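Local coordinates for protein PrgB (Enterococcus faecalis, PDB 6EVU) that promotes cell aggregation, biofilm formation and conjugation by binding and compacting DNA, and is represented here by its adhesin domain, at residues V214-A219 and S281-M286; E134-P139 and K170-I175. All coordinates share one frame; numbering follows the deposited sequence.

Contact 1: V214-A219 and S281-M286; sequences VSDFGA and SFSFGM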
loop_
_atom_site.group_PDB
_atom_site.type_symbol
_atom_site.label_atom_id
_atom_site.label_comp_id
_atom_site.label_asym_id
_atom_site.label_seq_id
_atom_site.Cartn_x
_atom_site.Cartn_y
_atom_site.Cartn_z
ATOM N N VAL A 214 0.088 -1.191 7.529
ATOM C CA VAL A 214 -1.296 -1.427 7.171
ATOM C C VAL A 214 -2.132 -1.489 8.442
ATOM O O VAL A 214 -1.615 -1.734 9.529
ATOM C CB VAL A 214 -1.439 -2.719 6.351
ATOM C CG1 VAL A 214 -0.760 -2.520 5.011
ATOM C CG2 VAL A 214 -0.822 -3.986 7.128
ATOM N N SER A 215 -3.433 -1.219 8.309
ATOM C CA SER A 215 -4.312 -1.156 9.480
ATOM C C SER A 215 -5.761 -1.221 9.009
ATOM O O SER A 215 -6.038 -1.214 7.800
ATOM C CB SER A 215 -4.069 0.124 10.285
ATOM O OG SER A 215 -4.479 1.219 9.482
ATOM N N ASP A 216 -6.687 -1.209 9.985
ATOM C CA ASP A 216 -8.116 -1.043 9.729
ATOM C C ASP A 216 -8.606 -2.013 8.652
ATOM O O ASP A 216 -9.288 -1.651 7.689
ATOM C CB ASP A 216 -8.438 0.397 9.371
ATOM C CG ASP A 216 -7.921 1.355 10.411
ATOM O OD1 ASP A 216 -8.410 1.265 11.546
ATOM O OD2 ASP A 216 -6.992 2.136 10.100
ATOM N N PHE A 217 -8.296 -3.284 8.873
ATOM C CA PHE A 217 -8.776 -4.285 7.938
ATOM C C PHE A 217 -10.298 -4.285 7.982
ATOM O O PHE A 217 -10.891 -4.214 9.060
ATOM C CB PHE A 217 -8.152 -5.643 8.277
ATOM C CG PHE A 217 -6.737 -5.739 7.758
ATOM C CD1 PHE A 217 -5.686 -5.138 8.444
ATOM C CD2 PHE A 217 -6.499 -6.251 6.485
ATOM C CE1 PHE A 217 -4.388 -5.128 7.896
ATOM C CE2 PHE A 217 -5.192 -6.282 5.921
ATOM C CZ PHE A 217 -4.139 -5.731 6.632
ATOM N N GLY A 218 -10.928 -4.201 6.811
ATOM C CA GLY A 218 -12.362 -4.040 6.741
ATOM C C GLY A 218 -13.098 -5.309 7.130
ATOM O O GLY A 218 -12.523 -6.338 7.532
ATOM N N ALA A 219 -14.420 -5.212 7.038
ATOM C CA ALA A 219 -15.265 -6.365 7.376
ATOM C C ALA A 219 -14.785 -7.575 6.589
ATOM O O ALA A 219 -14.365 -7.420 5.452
ATOM C CB ALA A 219 -16.729 -6.067 7.039
ATOM N N SER A 281 -10.658 -5.011 1.582
ATOM C CA SER A 281 -10.677 -3.600 2.014
ATOM C C SER A 281 -9.779 -3.453 3.230
ATOM O O SER A 281 -9.868 -4.266 4.148
ATOM C CB SER A 281 -12.081 -3.175 2.367
ATOM O OG SER A 281 -12.123 -1.768 2.652
ATOM N N PHE A 282 -8.891 -2.472 3.221
ATOM C CA PHE A 282 -7.934 -2.311 4.317
ATOM C C PHE A 282 -7.328 -0.926 4.151
ATOM O O PHE A 282 -7.586 -0.240 3.147
ATOM C CB PHE A 282 -6.849 -3.396 4.290
ATOM C CG PHE A 282 -6.019 -3.360 3.032
ATOM C CD1 PHE A 282 -6.462 -3.950 1.865
ATOM C CD2 PHE A 282 -4.784 -2.682 3.037
ATOM C CE1 PHE A 282 -5.732 -3.857 0.686
ATOM C CE2 PHE A 282 -4.017 -2.584 1.875
ATOM C CZ PHE A 282 -4.496 -3.164 0.686
ATOM N N SER A 283 -6.529 -0.492 5.150
ATOM C CA SER A 283 -5.817 0.786 4.978
ATOM C C SER A 283 -4.302 0.625 4.977
ATOM O O SER A 283 -3.742 -0.313 5.574
ATOM C CB SER A 283 -6.225 1.796 6.069
ATOM O OG SER A 283 -7.593 2.058 5.913
ATOM N N PHE A 284 -3.612 1.555 4.313
ATOM C CA PHE A 284 -2.147 1.529 4.338
ATOM C C PHE A 284 -1.645 2.942 4.600
ATOM O O PHE A 284 -2.330 3.917 4.303
ATOM C CB PHE A 284 -1.533 0.921 3.037
ATOM C CG PHE A 284 -1.913 1.687 1.766
ATOM C CD1 PHE A 284 -1.133 2.722 1.313
ATOM C CD2 PHE A 284 -3.057 1.331 1.061
ATOM C CE1 PHE A 284 -1.476 3.421 0.145
ATOM C CE2 PHE A 284 -3.408 2.031 -0.142
ATOM C CZ PHE A 284 -2.603 3.085 -0.558
ATOM N N GLY A 285 -0.421 3.086 5.077
ATOM C CA GLY A 285 0.024 4.430 5.359
ATOM C C GLY A 285 1.431 4.500 5.893
ATOM O O GLY A 285 2.257 3.594 5.679
ATOM N N MET A 286 1.727 5.659 6.448
ATOM C CA MET A 286 3.031 5.935 7.031
ATOM C C MET A 286 2.829 6.611 8.377
ATOM O O MET A 286 2.032 7.546 8.478
ATOM C CB MET A 286 3.883 6.829 6.118
ATOM C CG MET A 286 3.817 6.406 4.645
ATOM S SD MET A 286 4.697 7.634 3.595
ATOM C CE MET A 286 6.427 7.249 4.005
HETATM O O HOH W 1 -9.813 0.521 6.125
#
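Ser283 OG is gripped both by Gln136 of a neighbouring strand and by water 1, which donates to it over 2.7 Å and gives its other proton to Asp216 O, joining the two segments. In the backbone, Ser215 and Ser283 form an antiparallel hydrogen-bonded pair. Ser283 N reaches Ser215 O over 2.8 Å, while the return bond, from Ser215 N, meets Ser283 O from above its carbonyl plane. Asp216 then takes left-handed backbone angles (51°/52°) and the regular pairing ends, although Gly218 N still bonds to Ser281 O at 2.9 Å. This turn brings Phe217 alongside Phe282, both pointing the same way. Their planes lie only 20° apart but are slid so far that the rings barely overlap; the real contact is a CH-pi one, with Phe282 CB over one face of the Phe217 ring, 4.0 Å from its centroid. Val214 CG2 meets that ring at its edge, while Val214 CG1 lies 4.0 Å from Phe284 CB. Tyr195 and Leu197 of strand 193-197 extend this apolar layer. Apolar residues on one face and serines on the other characterise an amphipathic antiparallel sheet, consistent with the beta-sandwich core of antigen I/II adhesins.

Contact 2: E134-P139 and K170-I175; sequences ELQSSP and KTRLTI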
loop_
_atom_site.group_PDB
_atom_site.type_symbol
_atom_site.label_atom_id
_atom_site.label_comp_id
_atom_site.label_asym_id
_atom_site.label_seq_id
_atom_site.Cartn_x
_atom_site.Cartn_y
_atom_site.Cartn_z
ATOM N N GLU A 134 -9.588 6.217 -0.532
ATOM C CA GLU A 134 -10.182 7.272 0.251
ATOM C C GLU A 134 -9.167 7.733 1.270
ATOM O O GLU A 134 -8.732 6.943 2.113
ATOM C CB GLU A 134 -11.484 6.811 0.925
ATOM C CG GLU A 134 -12.165 7.988 1.546
ATOM C CD GLU A 134 -13.577 7.704 2.013
ATOM O OE1 GLU A 134 -14.182 6.626 1.686
ATOM O OE2 GLU A 134 -14.103 8.609 2.735
ATOM N N LEU A 135 -8.836 9.026 1.227
ATOM C CA LEU A 135 -8.014 9.623 2.273
ATOM C C LEU A 135 -8.621 9.381 3.653
ATOM O O LEU A 135 -9.825 9.594 3.887
ATOM C CB LEU A 135 -7.839 11.133 2.025
ATOM C CG LEU A 135 -6.944 11.960 2.974
ATOM C CD1 LEU A 135 -6.447 13.177 2.180
ATOM C CD2 LEU A 135 -7.719 12.498 4.257
ATOM N N GLN A 136 -7.742 8.980 4.587
ATOM C CA GLN A 136 -8.064 8.902 6.005
ATOM C C GLN A 136 -7.212 9.784 6.917
ATOM O O GLN A 136 -7.736 10.293 7.928
ATOM C CB GLN A 136 -7.969 7.442 6.457
ATOM C CG GLN A 136 -9.088 6.635 5.786
ATOM C CD GLN A 136 -9.152 5.251 6.348
ATOM O OE1 GLN A 136 -8.158 4.558 6.342
ATOM N NE2 GLN A 136 -10.321 4.845 6.844
ATOM N N SER A 137 -5.935 10.004 6.594
ATOM C CA SER A 137 -5.096 10.872 7.412
ATOM C C SER A 137 -4.066 11.529 6.489
ATOM O O SER A 137 -3.575 10.907 5.542
ATOM C CB SER A 137 -4.382 10.097 8.539
ATOM O OG SER A 137 -3.679 10.959 9.438
ATOM N N SER A 138 -3.775 12.804 6.783
ATOM C CA SER A 138 -2.759 13.522 6.011
ATOM C C SER A 138 -2.052 14.511 6.906
ATOM O O SER A 138 -2.725 15.245 7.637
ATOM C CB SER A 138 -3.347 14.285 4.813
ATOM O OG SER A 138 -2.469 15.341 4.362
ATOM N N PRO A 139 -0.721 14.611 6.824
ATOM C CA PRO A 139 0.024 15.623 7.598
ATOM C C PRO A 139 0.244 16.971 6.916
ATOM O O PRO A 139 1.043 17.774 7.434
ATOM C CB PRO A 139 1.385 14.941 7.798
ATOM C CG PRO A 139 1.581 14.271 6.432
ATOM C CD PRO A 139 0.173 13.691 6.091
ATOM N N LYS A 170 -2.501 8.155 5.726
ATOM C CA LYS A 170 -3.301 6.921 5.715
ATOM C C LYS A 170 -4.394 6.978 4.656
ATOM O O LYS A 170 -5.072 7.996 4.516
ATOM C CB LYS A 170 -3.894 6.615 7.105
ATOM C CG LYS A 170 -4.464 5.167 7.146
ATOM C CD LYS A 170 -4.866 4.744 8.539
ATOM C CE LYS A 170 -6.215 5.297 8.950
ATOM N NZ LYS A 170 -6.631 4.797 10.350
ATOM N N THR A 171 -4.543 5.885 3.894
ATOM C CA THR A 171 -5.456 5.761 2.774
ATOM C C THR A 171 -6.194 4.436 2.907
ATOM O O THR A 171 -5.548 3.389 3.099
ATOM C CB THR A 171 -4.717 5.786 1.423
ATOM O OG1 THR A 171 -3.897 6.987 1.349
ATOM C CG2 THR A 171 -5.699 5.775 0.278
ATOM N N ARG A 172 -7.514 4.469 2.735
ATOM C CA ARG A 172 -8.315 3.241 2.647
ATOM C C ARG A 172 -8.373 2.803 1.191
ATOM O O ARG A 172 -8.551 3.622 0.266
ATOM C CB ARG A 172 -9.748 3.459 3.194
ATOM C CG ARG A 172 -10.549 2.107 3.156
ATOM C CD ARG A 172 -11.678 2.163 4.162
ATOM N NE ARG A 172 -12.588 3.218 3.776
ATOM C CZ ARG A 172 -13.485 3.787 4.578
ATOM N NH1 ARG A 172 -13.604 3.418 5.859
ATOM N NH2 ARG A 172 -14.262 4.746 4.080
ATOM N N LEU A 173 -8.172 1.494 0.969
ATOM C CA LEU A 173 -8.280 0.897 -0.357
ATOM C C LEU A 173 -9.316 -0.224 -0.302
ATOM O O LEU A 173 -9.190 -1.153 0.522
ATOM C CB LEU A 173 -6.919 0.348 -0.856
ATOM C CG LEU A 173 -6.933 -0.483 -2.146
ATOM C CD1 LEU A 173 -7.516 0.324 -3.337
ATOM C CD2 LEU A 173 -5.513 -0.835 -2.463
ATOM N N THR A 174 -10.345 -0.116 -1.146
ATOM C CA THR A 174 -11.356 -1.176 -1.291
ATOM C C THR A 174 -11.391 -1.579 -2.747
ATOM O O THR A 174 -11.451 -0.717 -3.629
ATOM C CB THR A 174 -12.736 -0.656 -0.876
ATOM O OG1 THR A 174 -12.684 -0.118 0.460
ATOM C CG2 THR A 174 -13.772 -1.787 -0.999
ATOM N N ILE A 175 -11.310 -2.897 -3.023
ATOM C CA ILE A 175 -11.107 -3.408 -4.382
ATOM C C ILE A 175 -12.295 -4.275 -4.775
ATOM O O ILE A 175 -12.733 -5.126 -3.997
ATOM C CB ILE A 175 -9.804 -4.221 -4.477
ATOM C CG1 ILE A 175 -8.598 -3.304 -4.228
ATOM C CG2 ILE A 175 -9.664 -4.948 -5.884
ATOM C CD1 ILE A 175 -7.288 -4.032 -3.844
HETATM O O HOH W 2 -13.647 4.167 0.911
HETATM O O HOH W 3 -11.696 2.124 7.394
#
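Glu134 and Arg172 run side by side and point the same way, yet their charged ends are turned almost perpendicular, with carboxylate and guanidinium planes 81° apart. Arg172 NH2 therefore keeps Glu134 OE1 near the guanidinium plane, 3.0 Å away, while approaching that oxygen from above the carboxylate plane. Water 2 closes a second path, donating to Glu134 OE1 and accepting from Arg172 NE. Gln136 crosses Arg172 at about a right angle and lays NE2 over one face of the guanidinium, 3.7 Å from Arg172 NH1; water 3 accepts from both nitrogens. The bend of Lys170 at CG-CD (chi3 80°) carries CE past the Gln136 amide, Lys170 CE packing 3.3 Å from Gln136 OE1. The hydrogen bond to that oxygen comes from Ser283, and the Lys170 ammonium pairs with Asp216. In the backbone one extra residue is accommodated: Gln136 and Ser137 both face Lys170, and Gln136 N and Ser137 N bond to Lys170 O at 2.8 and 3.0 Å from the same face of its plane, a classic beta bulge. On the other sheet face, Leu135 and Thr171 pack on Leu145 of strand 145-150, while strand 169-179 pairs along its far edge with strand 280-287.

Contacts 1 and 2 are neighbouring portions of one antiparallel sheet, their centres about 8 Å apart. Strand 169-179 joins strand 124-137 to strand 280-287, which in turn pairs with strand 211-215. Along the chain the two contacts come in series, the 134-139/170-175 pair being complete before 214-219 begins. Polar side chains tie the contacts directly: Ser283 OG lies 2.6 Å from Gln136 OE1, probably hydrogen-bonded, and Lys170 NZ forms a 2.7 Å salt bridge with Asp216 OD2. One polar face thus spans four strands, showing how pairs distant in sequence merge into one continuous polar sheet face within the adhesin domain, all inside its glucan-binding protein C region.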